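Local coordinates for putative uncharacterized protein (Mycobacterium smegmatis, PDB 3UID), which probably acts as a type II toxin linked to the hypoxic response, and belongs to the AHA1 family of the SRPBCC superfamily, at residues Phe21-Pro24 against Val25-Trp29; Gln137-Asp141 against Met142-Glu146. All blocks are in the same frame, centred on the assembly; numbering follows the deposited sequence.

Contact 1. Residues Phe21-Pro24 against Val25-Trp29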
loop_
_atom_site.group_PDB
_atom_site.type_symbol
_atom_site.label_atom_id
_atom_site.label_comp_id
_atom_site.label_asym_id
_atom_site.label_seq_id
_atom_site.Cartn_x
_atom_site.Cartn_y
_atom_site.Cartn_z
ATOM N N PHE A 21 7.045 -1.071 -12.889
ATOM C CA PHE A 21 7.138 -2.528 -12.784
ATOM C C PHE A 21 7.255 -3.141 -14.171
ATOM O O PHE A 21 6.563 -2.714 -15.093
ATOM C CB PHE A 21 5.880 -3.091 -12.124
ATOM C CG PHE A 21 5.674 -2.650 -10.696
ATOM C CD1 PHE A 21 6.636 -2.910 -9.728
ATOM C CD2 PHE A 21 4.508 -2.000 -10.322
ATOM C CE1 PHE A 21 6.435 -2.519 -8.405
ATOM C CE2 PHE A 21 4.296 -1.607 -9.003
ATOM C CZ PHE A 21 5.262 -1.864 -8.047
ATOM N N ALA A 22 8.105 -4.153 -14.318
ATOM C CA ALA A 22 8.283 -4.791 -15.622
ATOM C C ALA A 22 7.303 -5.945 -15.795
ATOM O O ALA A 22 7.693 -7.106 -15.912
ATOM C CB ALA A 22 9.725 -5.253 -15.812
ATOM N N ALA A 23 6.017 -5.601 -15.781
ATOM C CA ALA A 23 4.942 -6.553 -15.983
ATOM C C ALA A 23 3.702 -5.767 -16.371
ATOM O O ALA A 23 3.613 -4.560 -16.110
ATOM C CB ALA A 23 4.696 -7.368 -14.696
ATOM N N PRO A 24 2.734 -6.435 -17.001
ATOM C CA PRO A 24 1.524 -5.757 -17.475
ATOM C C PRO A 24 0.631 -5.277 -16.338
ATOM O O PRO A 24 0.704 -5.806 -15.224
ATOM C CB PRO A 24 0.808 -6.845 -18.289
ATOM C CG PRO A 24 1.883 -7.798 -18.689
ATOM C CD PRO A 24 2.868 -7.792 -17.557
ATOM N N VAL A 25 -0.204 -4.285 -16.630
ATOM C CA VAL A 25 -1.140 -3.764 -15.647
ATOM C C VAL A 25 -2.002 -4.878 -15.055
ATOM O O VAL A 25 -2.257 -4.883 -13.849
ATOM C CB VAL A 25 -2.038 -2.691 -16.252
ATOM C CG1 VAL A 25 -3.229 -2.457 -15.360
ATOM C CG2 VAL A 25 -1.241 -1.395 -16.448
ATOM N N THR A 26 -2.449 -5.805 -15.898
ATOM C CA THR A 26 -3.286 -6.909 -15.420
ATOM C C THR A 26 -2.573 -7.743 -14.366
ATOM O O THR A 26 -3.195 -8.194 -13.401
ATOM C CB THR A 26 -3.774 -7.814 -16.561
ATOM O OG1 THR A 26 -2.662 -8.245 -17.357
ATOM C CG2 THR A 26 -4.740 -7.045 -17.442
ATOM N N ARG A 27 -1.269 -7.936 -14.538
ATOM C CA ARG A 27 -0.469 -8.668 -13.540
ATOM C C ARG A 27 -0.356 -7.929 -12.198
ATOM O O ARG A 27 -0.537 -8.524 -11.135
ATOM C CB ARG A 27 0.940 -8.960 -14.064
ATOM C CG ARG A 27 1.866 -9.525 -12.955
ATOM C CD ARG A 27 1.420 -10.925 -12.607
ATOM N NE ARG A 27 2.148 -11.508 -11.471
ATOM C CZ ARG A 27 1.704 -11.501 -10.215
ATOM N NH1 ARG A 27 0.546 -10.928 -9.915
ATOM N NH2 ARG A 27 2.416 -12.068 -9.252
ATOM N N ILE A 28 -0.033 -6.637 -12.242
ATOM C CA ILE A 28 0.091 -5.842 -11.033
ATOM C C ILE A 28 -1.235 -5.779 -10.277
ATOM O O ILE A 28 -1.260 -5.830 -9.053
ATOM C CB ILE A 28 0.634 -4.435 -11.345
ATOM C CG1 ILE A 28 1.958 -4.543 -12.109
ATOM C CG2 ILE A 28 0.840 -3.649 -10.063
ATOM C CD1 ILE A 28 3.074 -5.244 -11.333
ATOM N N TRP A 29 -2.344 -5.691 -11.005
ATOM C CA TRP A 29 -3.647 -5.671 -10.363
ATOM C C TRP A 29 -3.812 -6.873 -9.426
ATOM O O TRP A 29 -4.350 -6.743 -8.329
ATOM C CB TRP A 29 -4.772 -5.670 -11.405
ATOM C CG TRP A 29 -6.125 -5.656 -10.767
ATOM C CD1 TRP A 29 -6.930 -6.733 -10.511
ATOM C CD2 TRP A 29 -6.814 -4.514 -10.261
ATOM N NE1 TRP A 29 -8.091 -6.324 -9.905
ATOM C CE2 TRP A 29 -8.043 -4.966 -9.732
ATOM C CE3 TRP A 29 -6.523 -3.147 -10.218
ATOM C CZ2 TRP A 29 -8.972 -4.099 -9.168
ATOM C CZ3 TRP A 29 -7.447 -2.290 -9.646
ATOM C CH2 TRP A 29 -8.654 -2.766 -9.136
#

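Contact 2. Residues Gln137-Asp141 against Met142-Glu146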
loop_
_atom_site.group_PDB
_atom_site.type_symbol
_atom_site.label_atom_id
_atom_site.label_comp_id
_atom_site.label_asym_id
_atom_site.label_seq_id
_atom_site.Cartn_x
_atom_site.Cartn_y
_atom_site.Cartn_z
ATOM N N GLN A 137 2.781 14.244 9.059
ATOM C CA GLN A 137 4.116 14.217 9.636
ATOM C C GLN A 137 4.274 13.015 10.559
ATOM O O GLN A 137 5.311 12.361 10.557
ATOM C CB GLN A 137 4.408 15.511 10.400
ATOM C CG GLN A 137 5.848 15.618 10.866
ATOM C CD GLN A 137 6.827 15.424 9.730
ATOM O OE1 GLN A 137 6.795 16.149 8.734
ATOM N NE2 GLN A 137 7.695 14.428 9.860
ATOM N N GLN A 138 3.242 12.719 11.339
ATOM C CA GLN A 138 3.329 11.619 12.290
ATOM C C GLN A 138 3.439 10.274 11.568
ATOM O O GLN A 138 4.166 9.384 12.006
ATOM C CB GLN A 138 2.143 11.622 13.254
ATOM C CG GLN A 138 2.298 10.613 14.386
ATOM C CD GLN A 138 1.156 10.656 15.379
ATOM O OE1 GLN A 138 0.508 11.686 15.555
ATOM N NE2 GLN A 138 0.896 9.526 16.032
ATOM N N VAL A 139 2.721 10.137 10.457
ATOM C CA VAL A 139 2.780 8.918 9.670
ATOM C C VAL A 139 4.132 8.793 8.957
ATOM O O VAL A 139 4.688 7.695 8.860
ATOM C CB VAL A 139 1.603 8.848 8.674
ATOM C CG1 VAL A 139 1.764 7.680 7.730
ATOM C CG2 VAL A 139 0.290 8.751 9.444
ATOM N N LEU A 140 4.677 9.914 8.481
ATOM C CA LEU A 140 6.023 9.894 7.901
ATOM C C LEU A 140 7.039 9.423 8.940
ATOM O O LEU A 140 7.965 8.674 8.630
ATOM C CB LEU A 140 6.419 11.269 7.347
ATOM C CG LEU A 140 5.771 11.718 6.035
ATOM C CD1 LEU A 140 5.950 13.223 5.833
ATOM C CD2 LEU A 140 6.307 10.949 4.834
ATOM N N ASP A 141 6.851 9.843 10.184
ATOM C CA ASP A 141 7.801 9.502 11.230
ATOM C C ASP A 141 7.733 8.029 11.628
ATOM O O ASP A 141 8.696 7.480 12.174
ATOM C CB ASP A 141 7.596 10.405 12.444
ATOM C CG ASP A 141 8.117 11.817 12.218
ATOM O OD1 ASP A 141 8.822 12.044 11.210
ATOM O OD2 ASP A 141 7.833 12.698 13.058
ATOM N N MET A 142 6.600 7.395 11.349
ATOM C CA MET A 142 6.394 5.976 11.632
ATOM C C MET A 142 7.072 5.072 10.609
ATOM O O MET A 142 7.119 3.853 10.778
ATOM C CB MET A 142 4.898 5.648 11.684
ATOM C CG MET A 142 4.187 6.175 12.925
ATOM S SD MET A 142 2.397 6.093 12.739
ATOM C CE MET A 142 2.223 4.493 11.956
ATOM N N GLY A 143 7.565 5.669 9.531
ATOM C CA GLY A 143 8.283 4.922 8.515
ATOM C C GLY A 143 7.458 4.484 7.322
ATOM O O GLY A 143 7.826 3.519 6.649
ATOM N N VAL A 144 6.351 5.177 7.051
ATOM C CA VAL A 144 5.463 4.800 5.957
ATOM C C VAL A 144 6.205 4.603 4.625
ATOM O O VAL A 144 5.920 3.662 3.882
ATOM C CB VAL A 144 4.297 5.815 5.773
ATOM C CG1 VAL A 144 4.803 7.133 5.210
ATOM C CG2 VAL A 144 3.229 5.240 4.861
ATOM N N ILE A 145 7.164 5.479 4.325
ATOM C CA ILE A 145 7.837 5.389 3.027
ATOM C C ILE A 145 8.716 4.132 2.925
ATOM O O ILE A 145 8.773 3.496 1.868
ATOM C CB ILE A 145 8.665 6.651 2.695
ATOM C CG1 ILE A 145 7.768 7.894 2.667
ATOM C CG2 ILE A 145 9.397 6.457 1.353
ATOM C CD1 ILE A 145 8.541 9.210 2.639
ATOM N N GLU A 146 9.411 3.787 4.009
ATOM C CA GLU A 146 10.234 2.575 4.043
ATOM C C GLU A 146 9.395 1.339 3.747
ATOM O O GLU A 146 9.795 0.473 2.972
ATOM C CB GLU A 146 10.866 2.395 5.421
ATOM C CG GLU A 146 11.856 3.455 5.810
ATOM C CD GLU A 146 12.160 3.428 7.298
ATOM O OE1 GLU A 146 11.797 4.400 8.000
ATOM O OE2 GLU A 146 12.760 2.431 7.759
HETATM O O HOH W 1 8.292 7.633 6.036
#

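Contact 1. Residues Phe21-Pro24 against Val25-Trp29
I28 reaches back from the first turn of helix 25-33 to F21, at the end of the strand before it. Its CB lies 4.1 Å from the carbonyl oxygen of P24, and CG1 comes closer to that oxygen, at 3.6 Å. CG1 is anti to the carbonyl carbon of I28 (chi1 -55°), and the turn at chi2 then carries I28 CD1 to 3.6 Å from F21 CB and almost as near to CG and CD2 of the ring, approaching obliquely. The other branch, CG2, lies 4.0 Å from F21 CD2, so both arms of I28 lie on the same side of the F21 ring. A branched, wholly apolar residue suits this buried corner between strand and helix. The corner joins strand 14-21 to helix 25-33 in the helix-grip fold of the SRPBCC superfamily, where a curved antiparallel sheet wraps round a long C-terminal helix, here 144-158; I152 and I155 of that helix also touch F21. P24 takes the N-cap position, where its missing N-H costs the helix no bond and its ring restricts phi; the main-chain O, not the side chain, receives I28 N (3.2 Å, nearly straight at 164°) and, weakly, R27 N. The small CB of A23 rests 4.0 Å from R27 CG, on the aliphatic part of a side chain bent at chi2, whose NH1 goes on to bond Q37.

Contact 2. Residues Gln137-Asp141 against Met142-Glu146
V139 and V144 cross at an oblique angle, with V139 CG1 3.7 Å from V144 CB and 4.0 Å from each of its methyls, CG1 and CG2. V144 CG1 stands between its own backbone N and carbonyl carbon (chi1 71°), where it also lies near V139 O. Beside this pair a second crossing brings L140 CD2 to I145 CD1, 3.6 Å apart at the ends of two extended side chains. Branched aliphatic residues fill the angle between two helices without any polar group to satisfy. V139 with V144 is the apolar contact that classically accompanies a Schellman motif: G143, at phi 96°, has no CB to run into M142 O, and its N bonds L140 O at 3.2 Å from well above the carbonyl plane. M142 N makes two weak bonds, to Q138 O and V139 O, while the methionine's flexible chain lays CG 3.3 Å from Q138 O. A water donates to L140 O and accepts from I145 N, bridging the helices. L15 of strand 14-21 lies against L140, V144 and I145, and F95 of strand 88-96 against V139 and M142, packing the junction of helices 133-141 and 144-158 onto the sheet.

How the contacts relate
Contact 1 comes first along the chain and contact 2 much later, on opposite sides of the chain's centre; their own centres lie 27 Å apart and their nearest atoms about 12 Å, without touching. Contact 1 lies where strand 14-21 ends and helix 25-33 begins; contact 2 is the junction of helices 133-141 and 144-158. Strand 14-21 and helix 144-158 nevertheless both run from one to the other. The contacts thus mark the two ends of the region in which the long C-terminal helix lies on the antiparallel sheet, consistent with the helix-grip fold of a single AHA1-like domain.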